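Teichoic acid D-alanine hydrolase (Staphylococcus aureus, PDB 5ZH8) hydrolyses the D-alanyl esters of wall teichoic acid and lipoteichoic acid, and affects methicillin resistance, autolysis and cell wall structure. Local coordinates at residues 134-139 with 229-234; 144-149 with 224-229; 126-131 with 293-298; 156-161 with 219-224; 50-55 with 248-253. All blocks are in the same frame, centred on the assembly; numbering follows the deposited sequence.

Contact 1: 134-139 with 229-234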
# COMPACT_ATOMS: atom_id res chain seq x y z
N GLY A 134 -10.88 -14.79 17.41
CA GLY A 134 -12.06 -14.31 18.12
C GLY A 134 -13.09 -15.40 18.34
O GLY A 134 -13.70 -15.48 19.41
N LEU A 135 -13.29 -16.24 17.33
CA LEU A 135 -14.23 -17.36 17.44
C LEU A 135 -13.79 -18.34 18.52
O LEU A 135 -14.62 -18.84 19.29
CB LEU A 135 -14.38 -18.09 16.10
CG LEU A 135 -15.21 -17.34 15.06
CD1 LEU A 135 -14.95 -17.89 13.66
CD2 LEU A 135 -16.70 -17.41 15.39
N LEU A 136 -12.49 -18.62 18.57
CA LEU A 136 -11.91 -19.48 19.59
C LEU A 136 -12.10 -18.89 20.98
O LEU A 136 -12.39 -19.61 21.93
CB LEU A 136 -10.42 -19.72 19.31
CG LEU A 136 -10.08 -20.58 18.09
CD1 LEU A 136 -8.59 -20.54 17.81
CD2 LEU A 136 -10.55 -22.02 18.27
N LEU A 137 -11.92 -17.57 21.09
CA LEU A 137 -12.17 -16.84 22.34
C LEU A 137 -13.61 -17.01 22.80
O LEU A 137 -13.86 -17.39 23.94
CB LEU A 137 -11.89 -15.34 22.17
CG LEU A 137 -10.50 -14.83 22.55
CD1 LEU A 137 -10.45 -13.33 22.32
CD2 LEU A 137 -10.13 -15.16 23.99
N LYS A 138 -14.55 -16.72 21.92
CA LYS A 138 -15.97 -16.83 22.24
C LYS A 138 -16.31 -18.26 22.66
O LYS A 138 -17.03 -18.48 23.64
CB LYS A 138 -16.85 -16.39 21.06
CG LYS A 138 -18.35 -16.48 21.33
CD LYS A 138 -18.83 -15.55 22.45
CE LYS A 138 -18.97 -14.12 21.96
NZ LYS A 138 -18.92 -13.14 23.07
N GLN A 139 -15.77 -19.23 21.92
CA GLN A 139 -15.94 -20.64 22.28
C GLN A 139 -15.47 -20.91 23.71
O GLN A 139 -16.17 -21.55 24.49
CB GLN A 139 -15.19 -21.53 21.31
CG GLN A 139 -15.91 -21.75 19.99
CD GLN A 139 -15.05 -22.50 18.98
OE1 GLN A 139 -13.84 -22.62 19.16
NE2 GLN A 139 -15.68 -23.00 17.92
N LYS A 229 -3.04 -26.42 24.66
CA LYS A 229 -2.92 -26.98 23.32
C LYS A 229 -2.57 -25.89 22.34
O LYS A 229 -2.90 -24.73 22.56
CB LYS A 229 -4.22 -27.67 22.90
CG LYS A 229 -4.54 -28.91 23.71
CD LYS A 229 -5.63 -29.75 23.05
CE LYS A 229 -5.73 -31.12 23.70
NZ LYS A 229 -4.46 -31.90 23.62
N SER A 230 -1.91 -26.28 21.25
CA SER A 230 -1.48 -25.32 20.25
C SER A 230 -2.67 -24.59 19.62
O SER A 230 -3.78 -25.12 19.58
CB SER A 230 -0.65 -26.01 19.17
OG SER A 230 -1.48 -26.75 18.29
N TYR A 231 -2.42 -23.38 19.15
CA TYR A 231 -3.42 -22.60 18.43
C TYR A 231 -3.94 -23.38 17.23
O TYR A 231 -5.15 -23.45 17.00
CB TYR A 231 -2.83 -21.26 17.96
CG TYR A 231 -3.81 -20.38 17.22
CD1 TYR A 231 -3.99 -20.51 15.85
CD2 TYR A 231 -4.57 -19.42 17.89
CE1 TYR A 231 -4.88 -19.70 15.16
CE2 TYR A 231 -5.46 -18.61 17.22
CZ TYR A 231 -5.62 -18.76 15.85
OH TYR A 231 -6.52 -17.96 15.16
N ALA A 232 -3.02 -23.98 16.47
CA ALA A 232 -3.35 -24.77 15.29
C ALA A 232 -4.32 -25.90 15.61
O ALA A 232 -5.25 -26.17 14.86
CB ALA A 232 -2.08 -25.34 14.66
N GLU A 233 -4.09 -26.56 16.74
CA GLU A 233 -4.96 -27.64 17.18
C GLU A 233 -6.32 -27.10 17.59
O GLU A 233 -7.35 -27.66 17.21
CB GLU A 233 -4.32 -28.39 18.34
CG GLU A 233 -5.06 -29.65 18.75
CD GLU A 233 -4.26 -30.53 19.68
OE1 GLU A 233 -3.09 -30.19 20.00
OE2 GLU A 233 -4.81 -31.57 20.10
N ASN A 234 -6.33 -26.01 18.36
CA ASN A 234 -7.58 -25.40 18.77
C ASN A 234 -8.39 -24.97 17.55
O ASN A 234 -9.60 -25.20 17.51
CB ASN A 234 -7.33 -24.21 19.71
CG ASN A 234 -7.03 -24.64 21.15
OD1 ASN A 234 -6.03 -24.23 21.73
ND2 ASN A 234 -7.92 -25.44 21.73
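Leu136 overlaps the phenol ring of Tyr231 with one methyl and the backbone of Asn234 with the other. CD1 of Leu136 lies 4.2 Å from the centroid of the Tyr231 ring, 29° off the ring normal, an off-centre CH-pi contact whose closest ring atom, CE2 of Tyr231, is 3.7 Å from that same CD1. The ring can reach back toward helix 129-142 because CG of Tyr231 stands anti to its backbone N (chi1 -179°). The second methyl, CD2 of Leu136, sits 3.4 Å from Asn234 O and 4.2 Å from Asn234 CB, so the two methyls touch different residues of the first turn of the partner helix. In this beta-lactamase-family fold the contact joins helix 129-142 to the start of helix 231-240, in a part of the chain made of helices and loops, without strands. That start is organised by Ser230 at the N-cap: its OG accepts from Glu233 N at 3.0 Å, with an N-H...O angle of 153°. Tyr231 N donates to Glu224 OE2, which ties the same helix start to helix 213-227. The far end of the Tyr231 ring also holds on to helix 129-142, through hydrogen bonds of its hydroxyl with Thr133 OG1 and Ser132 OG. Leu136 also touches Ile223 of helix 213-227 and Ile239 of helix 231-240.

Contact 2: 144-149 with 224-229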
# COMPACT_ATOMS: atom_id res chain seq x y z
N HIS A 144 -16.65 -21.79 29.60
CA HIS A 144 -16.38 -21.33 30.97
C HIS A 144 -14.91 -21.49 31.36
O HIS A 144 -14.59 -21.76 32.52
CB HIS A 144 -17.29 -22.02 31.99
CG HIS A 144 -18.70 -22.20 31.52
ND1 HIS A 144 -19.70 -21.27 31.74
CD2 HIS A 144 -19.29 -23.22 30.84
CE1 HIS A 144 -20.82 -21.71 31.21
NE2 HIS A 144 -20.60 -22.89 30.67
N LYS A 145 -14.02 -21.32 30.38
CA LYS A 145 -12.58 -21.39 30.58
C LYS A 145 -11.94 -20.01 30.65
O LYS A 145 -10.88 -19.86 31.23
CB LYS A 145 -11.93 -22.19 29.46
CG LYS A 145 -12.26 -23.68 29.52
CD LYS A 145 -11.22 -24.51 28.79
CE LYS A 145 -11.59 -25.98 28.79
NZ LYS A 145 -12.82 -26.23 27.98
N ILE A 146 -12.59 -19.01 30.06
CA ILE A 146 -12.16 -17.61 30.20
C ILE A 146 -13.37 -16.71 30.42
O ILE A 146 -14.49 -17.07 30.07
CB ILE A 146 -11.39 -17.09 28.96
CG1 ILE A 146 -12.33 -17.01 27.74
CG2 ILE A 146 -10.19 -17.98 28.66
CD1 ILE A 146 -11.64 -16.57 26.47
N ASN A 147 -13.13 -15.54 30.99
CA ASN A 147 -14.14 -14.50 31.06
C ASN A 147 -13.56 -13.25 30.42
O ASN A 147 -12.44 -12.83 30.75
CB ASN A 147 -14.55 -14.23 32.50
CG ASN A 147 -15.83 -13.44 32.61
OD1 ASN A 147 -15.87 -12.23 32.34
ND2 ASN A 147 -16.89 -14.12 33.01
N ILE A 148 -14.31 -12.64 29.51
CA ILE A 148 -13.76 -11.60 28.64
C ILE A 148 -13.33 -10.33 29.40
O ILE A 148 -12.48 -9.58 28.92
CB ILE A 148 -14.73 -11.25 27.50
CG1 ILE A 148 -13.97 -10.67 26.30
CG2 ILE A 148 -15.83 -10.31 27.97
CD1 ILE A 148 -12.98 -11.63 25.67
N ASN A 149 -13.92 -10.09 30.57
CA ASN A 149 -13.57 -8.91 31.36
C ASN A 149 -12.47 -9.17 32.39
O ASN A 149 -12.02 -8.24 33.06
CB ASN A 149 -14.82 -8.36 32.03
CG ASN A 149 -15.82 -7.83 31.02
OD1 ASN A 149 -15.56 -6.84 30.33
ND2 ASN A 149 -16.95 -8.52 30.89
N GLU A 224 -3.81 -20.70 23.86
CA GLU A 224 -2.90 -21.83 24.03
C GLU A 224 -2.71 -22.20 25.50
O GLU A 224 -2.72 -23.38 25.85
CB GLU A 224 -1.55 -21.54 23.38
CG GLU A 224 -1.57 -21.62 21.86
CD GLU A 224 -0.18 -21.53 21.26
OE1 GLU A 224 0.75 -21.05 21.94
OE2 GLU A 224 -0.03 -21.96 20.09
N GLU A 225 -2.56 -21.18 26.34
CA GLU A 225 -2.26 -21.37 27.76
C GLU A 225 -3.44 -21.99 28.52
O GLU A 225 -3.24 -22.88 29.33
CB GLU A 225 -1.87 -20.04 28.41
CG GLU A 225 -1.24 -20.15 29.79
CD GLU A 225 0.16 -20.73 29.76
OE1 GLU A 225 0.89 -20.51 28.76
OE2 GLU A 225 0.52 -21.41 30.75
N VAL A 226 -4.66 -21.51 28.25
CA VAL A 226 -5.85 -22.01 28.96
C VAL A 226 -6.24 -23.40 28.51
O VAL A 226 -6.75 -24.18 29.31
CB VAL A 226 -7.08 -21.08 28.82
CG1 VAL A 226 -6.80 -19.70 29.39
CG2 VAL A 226 -7.55 -21.00 27.37
N THR A 227 -6.02 -23.70 27.23
CA THR A 227 -6.37 -25.00 26.66
C THR A 227 -5.24 -26.02 26.81
O THR A 227 -5.47 -27.23 26.67
CB THR A 227 -6.72 -24.88 25.17
OG1 THR A 227 -5.56 -24.49 24.42
CG2 THR A 227 -7.83 -23.86 24.94
N GLY A 228 -4.03 -25.54 27.06
CA GLY A 228 -2.85 -26.40 27.08
C GLY A 228 -2.57 -27.04 25.74
O GLY A 228 -1.93 -28.08 25.68
N LYS A 229 -3.04 -26.42 24.66
CA LYS A 229 -2.92 -26.98 23.32
C LYS A 229 -2.57 -25.89 22.34
O LYS A 229 -2.90 -24.73 22.56
CB LYS A 229 -4.22 -27.67 22.90
CG LYS A 229 -4.54 -28.91 23.71
CD LYS A 229 -5.63 -29.75 23.05
CE LYS A 229 -5.73 -31.12 23.70
NZ LYS A 229 -4.46 -31.90 23.62
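Thr227 OG1, next to the Val226 that packs on Ile146, accepts from Lys229 N at 3.2 Å in an ST turn and is also hydrogen-bonded to Ile223 O, one turn back. These bonds lie at the C-terminal end of helix 213-227, where Gly228 leaves the helix with positive phi. The other segment also starts at a helix end: His144, with positive phi, finishes helix 129-142 in a Schellman motif, and the chain then runs past helix 213-227. Two helix termini in the strand-free part of this beta-lactamase-like fold are thereby brought together. The link itself is apolar and small. Val226 points toward the loop, and its CG1, placed beside the backbone N and anti to the carbonyl carbon (chi1 -61°), takes up the contact. Ile146 lies roughly perpendicular to Val226. Ile146 also touches Leu137 and Tyr155, and Val226 touches Leu140 and Tyr155. Lys145 is exposed; its ammonium pairs with Glu143, while its backbone O remains 4.5 Å from Val226 CG1. The closest approach is methyl to methyl, Ile146 CG2 to Val226 CG1 at 3.9 Å.

Contact 3: 126-131 with 293-298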
# COMPACT_ATOMS: atom_id res chain seq x y z
N GLY A 126 -4.08 -12.56 6.25
CA GLY A 126 -3.56 -11.56 7.18
C GLY A 126 -4.49 -11.32 8.36
O GLY A 126 -4.99 -12.26 8.99
N SER A 127 -4.75 -10.05 8.64
CA SER A 127 -5.52 -9.64 9.81
C SER A 127 -6.92 -10.25 9.92
O SER A 127 -7.53 -10.19 10.99
CB SER A 127 -5.63 -8.13 9.85
OG SER A 127 -6.06 -7.71 11.13
N ALA A 128 -7.42 -10.83 8.84
CA ALA A 128 -8.69 -11.55 8.89
C ALA A 128 -8.61 -12.83 9.73
O ALA A 128 -9.65 -13.36 10.12
CB ALA A 128 -9.20 -11.85 7.49
N GLN A 129 -7.40 -13.33 10.00
CA GLN A 129 -7.25 -14.46 10.93
C GLN A 129 -7.67 -14.11 12.35
O GLN A 129 -8.03 -14.99 13.12
CB GLN A 129 -5.81 -15.01 10.95
CG GLN A 129 -5.73 -16.38 11.63
CD GLN A 129 -4.32 -16.91 11.75
OE1 GLN A 129 -3.35 -16.14 11.74
NE2 GLN A 129 -4.19 -18.22 11.90
N LYS A 130 -7.64 -12.83 12.69
CA LYS A 130 -8.15 -12.38 13.99
C LYS A 130 -9.59 -12.86 14.26
O LYS A 130 -9.97 -13.06 15.42
CB LYS A 130 -8.08 -10.86 14.10
CG LYS A 130 -6.66 -10.32 14.16
CD LYS A 130 -6.66 -8.83 14.45
CE LYS A 130 -5.24 -8.30 14.57
NZ LYS A 130 -4.46 -8.47 13.32
N PHE A 131 -10.38 -13.04 13.20
CA PHE A 131 -11.73 -13.58 13.31
C PHE A 131 -11.71 -15.03 13.81
O PHE A 131 -12.50 -15.40 14.66
CB PHE A 131 -12.44 -13.48 11.94
CG PHE A 131 -13.84 -14.06 11.92
CD1 PHE A 131 -14.77 -13.73 12.91
CD2 PHE A 131 -14.24 -14.91 10.90
CE1 PHE A 131 -16.05 -14.25 12.88
CE2 PHE A 131 -15.52 -15.44 10.86
CZ PHE A 131 -16.42 -15.11 11.85
N THR A 293 -13.76 -19.38 -1.21
CA THR A 293 -14.92 -20.24 -1.00
C THR A 293 -15.03 -20.69 0.46
O THR A 293 -16.12 -20.65 1.03
CB THR A 293 -14.89 -21.49 -1.91
OG1 THR A 293 -13.69 -22.22 -1.68
CG2 THR A 293 -14.97 -21.10 -3.37
N ASP A 294 -13.91 -21.11 1.05
CA ASP A 294 -13.87 -21.53 2.45
C ASP A 294 -14.25 -20.40 3.41
O ASP A 294 -14.92 -20.65 4.42
CB ASP A 294 -12.48 -22.06 2.84
CG ASP A 294 -12.40 -23.58 2.79
OD1 ASP A 294 -13.14 -24.21 2.01
OD2 ASP A 294 -11.58 -24.14 3.55
N MET A 295 -13.83 -19.18 3.10
CA MET A 295 -14.19 -18.03 3.93
C MET A 295 -15.69 -17.78 3.92
O MET A 295 -16.27 -17.49 4.96
CB MET A 295 -13.45 -16.77 3.46
CG MET A 295 -13.78 -15.51 4.25
SD MET A 295 -13.71 -15.61 6.05
CE MET A 295 -12.07 -14.97 6.37
N GLY A 296 -16.31 -17.88 2.75
CA GLY A 296 -17.76 -17.78 2.65
C GLY A 296 -18.44 -18.94 3.35
O GLY A 296 -19.44 -18.76 4.05
N LYS A 297 -17.89 -20.14 3.16
CA LYS A 297 -18.39 -21.35 3.81
C LYS A 297 -18.35 -21.20 5.34
O LYS A 297 -19.26 -21.66 6.03
CB LYS A 297 -17.56 -22.56 3.36
CG LYS A 297 -18.08 -23.90 3.84
CD LYS A 297 -17.14 -25.05 3.52
CE LYS A 297 -17.16 -25.41 2.04
NZ LYS A 297 -16.43 -26.69 1.77
N LEU A 298 -17.31 -20.55 5.85
CA LEU A 298 -17.18 -20.28 7.28
C LEU A 298 -18.27 -19.33 7.79
O LEU A 298 -18.93 -19.61 8.78
CB LEU A 298 -15.81 -19.69 7.58
CG LEU A 298 -15.57 -19.11 8.98
CD1 LEU A 298 -15.73 -20.18 10.04
CD2 LEU A 298 -14.20 -18.46 9.02
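Ala128 and Phe131 are the two residues through which 126-131 meets Met295 and Leu298 of helix 292-303. In sequence order, Gly126 comes first, with positive phi, and its O accepts from Gln129 N at 2.8 Å. Ser127 follows, opening the sequence Ser-Ala-Gln-Lys, which matches the SxxK motif of penicillin-binding proteins and class A, C and D beta-lactamases, where the serine is the nucleophile; Ser127 probably has that role here. Ala128 directs CB toward the partner helix, 4.4 Å from CE of Met295. Gln129 turns away and its OE1 accepts from Asn287 N. Lys130 runs away from helix 292-303, its NZ donating to Ser127 OG at 2.8 Å and forming a salt bridge with Asp213, while Tyr211 OH is hydrogen-bonded to Ser127 OG. The Ser127-Lys130 pair thus lies away from helix 292-303, while Ala128 and Phe131 face it. Phe131 and Leu298 both carry CG anti to the backbone N (chi1 178° and 170°), and the two side chains lie alongside, running antiparallel. Phe333 meets the Phe131 ring steeply, and Leu298 CD2 lies 3.8 Å from Phe131 CE2 and 4.0 Å from Phe131 CD2.

Contact 4: 156-161 with 219-224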
# COMPACT_ATOMS: atom_id res chain seq x y z
N LEU A 156 -2.49 -15.77 31.76
CA LEU A 156 -1.12 -15.77 31.25
C LEU A 156 -0.23 -15.05 32.26
O LEU A 156 0.21 -13.93 32.02
CB LEU A 156 -1.10 -15.08 29.87
CG LEU A 156 0.04 -15.40 28.92
CD1 LEU A 156 0.21 -16.91 28.69
CD2 LEU A 156 -0.20 -14.67 27.60
N PRO A 157 0.05 -15.71 33.41
CA PRO A 157 0.73 -15.14 34.59
C PRO A 157 1.96 -14.28 34.30
O PRO A 157 2.15 -13.25 34.94
CB PRO A 157 1.14 -16.38 35.38
CG PRO A 157 0.12 -17.40 35.02
CD PRO A 157 -0.31 -17.12 33.62
N TRP A 158 2.79 -14.72 33.35
CA TRP A 158 4.03 -14.01 33.03
C TRP A 158 3.82 -12.72 32.25
O TRP A 158 4.68 -11.83 32.30
CB TRP A 158 5.04 -14.92 32.31
CG TRP A 158 4.49 -15.70 31.15
CD1 TRP A 158 3.98 -16.97 31.18
CD2 TRP A 158 4.42 -15.27 29.79
NE1 TRP A 158 3.59 -17.35 29.92
CE2 TRP A 158 3.84 -16.33 29.05
CE3 TRP A 158 4.77 -14.09 29.12
CZ2 TRP A 158 3.62 -16.25 27.67
CZ3 TRP A 158 4.56 -14.01 27.75
CH2 TRP A 158 3.98 -15.08 27.04
N PHE A 159 2.69 -12.59 31.55
CA PHE A 159 2.37 -11.35 30.85
C PHE A 159 1.99 -10.25 31.84
O PHE A 159 0.81 -9.92 32.01
CB PHE A 159 1.26 -11.58 29.82
CG PHE A 159 1.16 -10.48 28.79
CD1 PHE A 159 1.92 -10.55 27.63
CD2 PHE A 159 0.34 -9.38 28.99
CE1 PHE A 159 1.85 -9.56 26.69
CE2 PHE A 159 0.26 -8.37 28.04
CZ PHE A 159 1.02 -8.46 26.89
N LYS A 160 3.00 -9.68 32.50
CA LYS A 160 2.79 -8.63 33.49
C LYS A 160 2.91 -7.26 32.84
O LYS A 160 3.68 -7.07 31.89
CB LYS A 160 3.78 -8.77 34.64
CG LYS A 160 3.13 -9.14 35.97
CD LYS A 160 2.13 -8.09 36.45
CE LYS A 160 1.91 -8.14 37.95
NZ LYS A 160 0.90 -7.14 38.38
N THR A 161 2.14 -6.30 33.36
CA THR A 161 1.97 -5.00 32.72
C THR A 161 1.68 -3.92 33.76
O THR A 161 0.99 -4.17 34.74
CB THR A 161 0.83 -5.06 31.68
OG1 THR A 161 0.32 -3.75 31.43
CG2 THR A 161 -0.31 -5.96 32.16
N LEU A 219 -3.76 -12.73 22.62
CA LEU A 219 -5.00 -13.52 22.74
C LEU A 219 -4.81 -14.95 22.25
O LEU A 219 -5.36 -15.88 22.83
CB LEU A 219 -6.16 -12.87 21.98
CG LEU A 219 -6.80 -11.63 22.62
CD1 LEU A 219 -7.84 -11.04 21.68
CD2 LEU A 219 -7.37 -11.94 23.99
N ALA A 220 -4.05 -15.11 21.18
CA ALA A 220 -3.73 -16.44 20.67
C ALA A 220 -2.94 -17.25 21.72
O ALA A 220 -3.18 -18.44 21.89
CB ALA A 220 -2.94 -16.35 19.37
N LYS A 221 -2.02 -16.60 22.43
CA LYS A 221 -1.25 -17.26 23.47
C LYS A 221 -2.12 -17.59 24.68
O LYS A 221 -1.95 -18.64 25.32
CB LYS A 221 -0.06 -16.40 23.89
CG LYS A 221 0.92 -17.09 24.83
CD LYS A 221 1.65 -18.23 24.13
CE LYS A 221 1.79 -19.45 25.03
NZ LYS A 221 2.10 -20.68 24.25
N VAL A 222 -3.06 -16.69 25.01
CA VAL A 222 -4.05 -16.94 26.05
C VAL A 222 -4.82 -18.23 25.74
O VAL A 222 -5.01 -19.08 26.61
CB VAL A 222 -5.04 -15.74 26.20
CG1 VAL A 222 -6.26 -16.12 27.03
CG2 VAL A 222 -4.34 -14.53 26.80
N ILE A 223 -5.25 -18.35 24.48
CA ILE A 223 -5.95 -19.55 24.02
C ILE A 223 -5.08 -20.78 24.26
O ILE A 223 -5.54 -21.78 24.80
CB ILE A 223 -6.33 -19.46 22.52
CG1 ILE A 223 -7.43 -18.40 22.32
CG2 ILE A 223 -6.81 -20.80 21.98
CD1 ILE A 223 -7.59 -17.95 20.89
N GLU A 224 -3.81 -20.70 23.86
CA GLU A 224 -2.90 -21.83 24.03
C GLU A 224 -2.71 -22.20 25.50
O GLU A 224 -2.72 -23.38 25.85
CB GLU A 224 -1.55 -21.54 23.38
CG GLU A 224 -1.57 -21.62 21.86
CD GLU A 224 -0.18 -21.53 21.26
OE1 GLU A 224 0.75 -21.05 21.94
OE2 GLU A 224 -0.03 -21.96 20.09
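Leu156 and Lys221 bury most of this contact, with Val222 next; all three sit where the turn after helix 152-155 rests on helix 213-227, in the helical part of the beta-lactamase-like fold. A type I turn runs from Leu156 to Phe159, closed by Phe159 N to Leu156 O at 2.9 Å; Leu156, the first residue of the turn, points toward the helix. Both methyls of Leu156 lie against the aliphatic stem of Lys221: CD2 is 3.8 Å and CD1 3.9 Å from Lys221 CG, with the two side chains roughly perpendicular. The same CD2 of Leu156 also reaches CG2 of Val222, at 4.2 Å. Trp158 adds its six-membered ring, with CZ2 4.0 Å from Lys221 CG. Within the turn the indole and the leucine are layered, Leu156 CG lying above one indole face near its rim, and Lys194 makes a cation-pi contact with the indole. Lys221 lays its CB and CG against Leu156 and its CG against Trp158, and bends at chi2 and chi3 to carry its ammonium elsewhere. That buried charge has two carboxylate partners: Asp190 in a salt bridge, and Glu224 one helical turn on. Two acids around one lysine probably favour its charged form. Lys221 NZ meets Glu224 OE1 at 2.7 Å, nearly in line with the C-O bond.

Contact 5: 50-55 with 248-253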
# COMPACT_ATOMS: atom_id res chain seq x y z
N LYS A 50 4.44 -29.12 15.68
CA LYS A 50 4.34 -30.49 16.12
C LYS A 50 3.01 -30.99 15.69
O LYS A 50 2.93 -31.97 14.99
CB LYS A 50 4.41 -30.55 17.63
CG LYS A 50 5.58 -31.31 18.20
CD LYS A 50 6.32 -30.43 19.19
CE LYS A 50 6.64 -31.18 20.46
NZ LYS A 50 7.66 -30.44 21.26
N TYR A 51 1.95 -30.31 16.11
CA TYR A 51 0.59 -30.75 15.82
C TYR A 51 0.34 -30.89 14.32
O TYR A 51 -0.21 -31.90 13.87
CB TYR A 51 -0.44 -29.79 16.41
CG TYR A 51 -1.83 -30.07 15.89
CD1 TYR A 51 -2.55 -31.17 16.36
CD2 TYR A 51 -2.42 -29.28 14.90
CE1 TYR A 51 -3.81 -31.46 15.88
CE2 TYR A 51 -3.68 -29.57 14.41
CZ TYR A 51 -4.37 -30.66 14.91
OH TYR A 51 -5.62 -30.97 14.43
N LEU A 52 0.72 -29.87 13.55
CA LEU A 52 0.45 -29.83 12.12
C LEU A 52 1.19 -30.90 11.33
O LEU A 52 0.64 -31.50 10.41
CB LEU A 52 0.79 -28.46 11.55
CG LEU A 52 -0.09 -27.33 12.08
CD1 LEU A 52 0.58 -25.99 11.83
CD2 LEU A 52 -1.47 -27.38 11.45
N VAL A 53 2.46 -31.13 11.68
CA VAL A 53 3.26 -32.15 11.01
C VAL A 53 2.60 -33.52 11.17
O VAL A 53 2.45 -34.25 10.20
CB VAL A 53 4.72 -32.20 11.53
CG1 VAL A 53 5.46 -33.44 11.03
CG2 VAL A 53 5.48 -30.94 11.13
N ASP A 54 2.18 -33.83 12.39
CA ASP A 54 1.56 -35.13 12.69
C ASP A 54 0.20 -35.26 12.02
O ASP A 54 -0.17 -36.33 11.53
CB ASP A 54 1.42 -35.33 14.19
CG ASP A 54 0.82 -36.68 14.53
OD1 ASP A 54 1.54 -37.69 14.41
OD2 ASP A 54 -0.37 -36.72 14.90
N ARG A 55 -0.53 -34.15 12.01
CA ARG A 55 -1.83 -34.08 11.35
C ARG A 55 -1.73 -34.36 9.85
O ARG A 55 -2.59 -35.03 9.28
CB ARG A 55 -2.43 -32.69 11.58
CG ARG A 55 -3.84 -32.51 11.04
CD ARG A 55 -4.15 -31.05 10.81
NE ARG A 55 -5.32 -30.87 9.95
CZ ARG A 55 -6.58 -31.01 10.35
NH1 ARG A 55 -6.89 -31.33 11.60
NH2 ARG A 55 -7.55 -30.83 9.46
N THR A 248 -8.26 -24.51 3.60
CA THR A 248 -7.76 -23.47 4.49
C THR A 248 -6.60 -24.08 5.27
O THR A 248 -6.71 -25.19 5.79
CB THR A 248 -8.84 -23.05 5.49
OG1 THR A 248 -9.93 -22.44 4.78
CG2 THR A 248 -8.29 -22.08 6.53
N ALA A 249 -5.49 -23.35 5.35
CA ALA A 249 -4.29 -23.92 5.94
C ALA A 249 -3.35 -22.88 6.52
O ALA A 249 -3.36 -21.71 6.12
CB ALA A 249 -3.55 -24.78 4.92
N PHE A 250 -2.55 -23.31 7.49
CA PHE A 250 -1.46 -22.51 8.01
C PHE A 250 -0.33 -22.52 7.00
O PHE A 250 -0.17 -23.48 6.24
CB PHE A 250 -0.99 -23.04 9.37
CG PHE A 250 -1.96 -22.79 10.49
CD1 PHE A 250 -1.95 -21.58 11.17
CD2 PHE A 250 -2.89 -23.74 10.87
CE1 PHE A 250 -2.84 -21.32 12.20
CE2 PHE A 250 -3.78 -23.50 11.90
CZ PHE A 250 -3.76 -22.29 12.56
N TYR A 251 0.45 -21.44 6.99
CA TYR A 251 1.45 -21.17 5.95
C TYR A 251 2.38 -22.33 5.55
O TYR A 251 2.76 -22.43 4.38
CB TYR A 251 2.30 -19.96 6.36
CG TYR A 251 3.33 -20.26 7.42
CD1 TYR A 251 2.98 -20.34 8.77
CD2 TYR A 251 4.67 -20.47 7.09
CE1 TYR A 251 3.92 -20.62 9.75
CE2 TYR A 251 5.62 -20.74 8.06
CZ TYR A 251 5.24 -20.82 9.38
OH TYR A 251 6.19 -21.09 10.35
N ASP A 252 2.74 -23.19 6.50
CA ASP A 252 3.76 -24.21 6.25
C ASP A 252 3.23 -25.64 6.10
O ASP A 252 4.01 -26.59 6.05
CB ASP A 252 4.84 -24.16 7.35
CG ASP A 252 6.19 -24.69 6.88
OD1 ASP A 252 6.52 -24.56 5.67
OD2 ASP A 252 6.93 -25.26 7.71
N GLU A 253 1.91 -25.80 6.02
CA GLU A 253 1.34 -27.13 5.83
C GLU A 253 1.67 -27.66 4.42
O GLU A 253 1.47 -26.96 3.43
CB GLU A 253 -0.17 -27.11 6.08
CG GLU A 253 -0.54 -26.72 7.51
CD GLU A 253 -2.00 -27.00 7.84
OE1 GLU A 253 -2.43 -28.18 7.83
OE2 GLU A 253 -2.73 -26.03 8.14
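Leu52 stands at about a right angle to both Phe250 and Glu253, and its forked end touches both. CD2 does most of the touching, 3.9 Å from Phe250 CD2 and 3.7 Å from Glu253 CD, while CD1 of Leu52 lies 4.1 Å from Phe250 CB. The CD2 methyl rests against the carboxylate as a whole, whose two oxygens both have polar partners. Glu253 OE2 accepts from Phe250 N at 2.8 Å, in a nearly straight bond (164°) that reaches it on the anti side, 18° out of the carboxylate plane, and it is also hydrogen-bonded to Tyr236 OH. OE1 of Glu253 is bonded to Asn56 ND2, just beyond the helix. The backbone N of Phe250 and the carboxylate thus brace the type I turn from Phe250 to Glu253. Arg55 passes nearby, but its NE stays 4.5 Å from Glu253 OE1, too far for an ion pair; NH2 pairs with Asp241, NH1 donates to Tyr51 OH, and the guanidinium makes a cation-pi contact with Tyr236. Helix 47-55, near the N-terminus, is in this way laid against the end of strand 248-250, an outer strand of the small three-stranded antiparallel sheet in this beta-lactamase-family fold.

Contacts 1, 2 and 4 form one helical cluster: contact 2 lies about 9 Å, centre to centre, from each of the other two. Contacts 1 and 2 share Lys229, and contacts 2 and 4 share Glu224. Contact 3 holds the SxxK sequence of the probable active site, its centre about 4 Å from the centre of the chain. It shares helix 129-142 with contact 1, about 14 Å away between centres, and Gln129 packs on Tyr231. Contact 5, about 17 Å from contact 3 between centres, is joined to it by Asp294 OD2 to Thr248 OG1 at 2.7 Å. Phe250 of contact 5 touches Tyr231 of contact 1. Contacts 2 and 4 lie about 22 and 24 Å from contact 3 between centres.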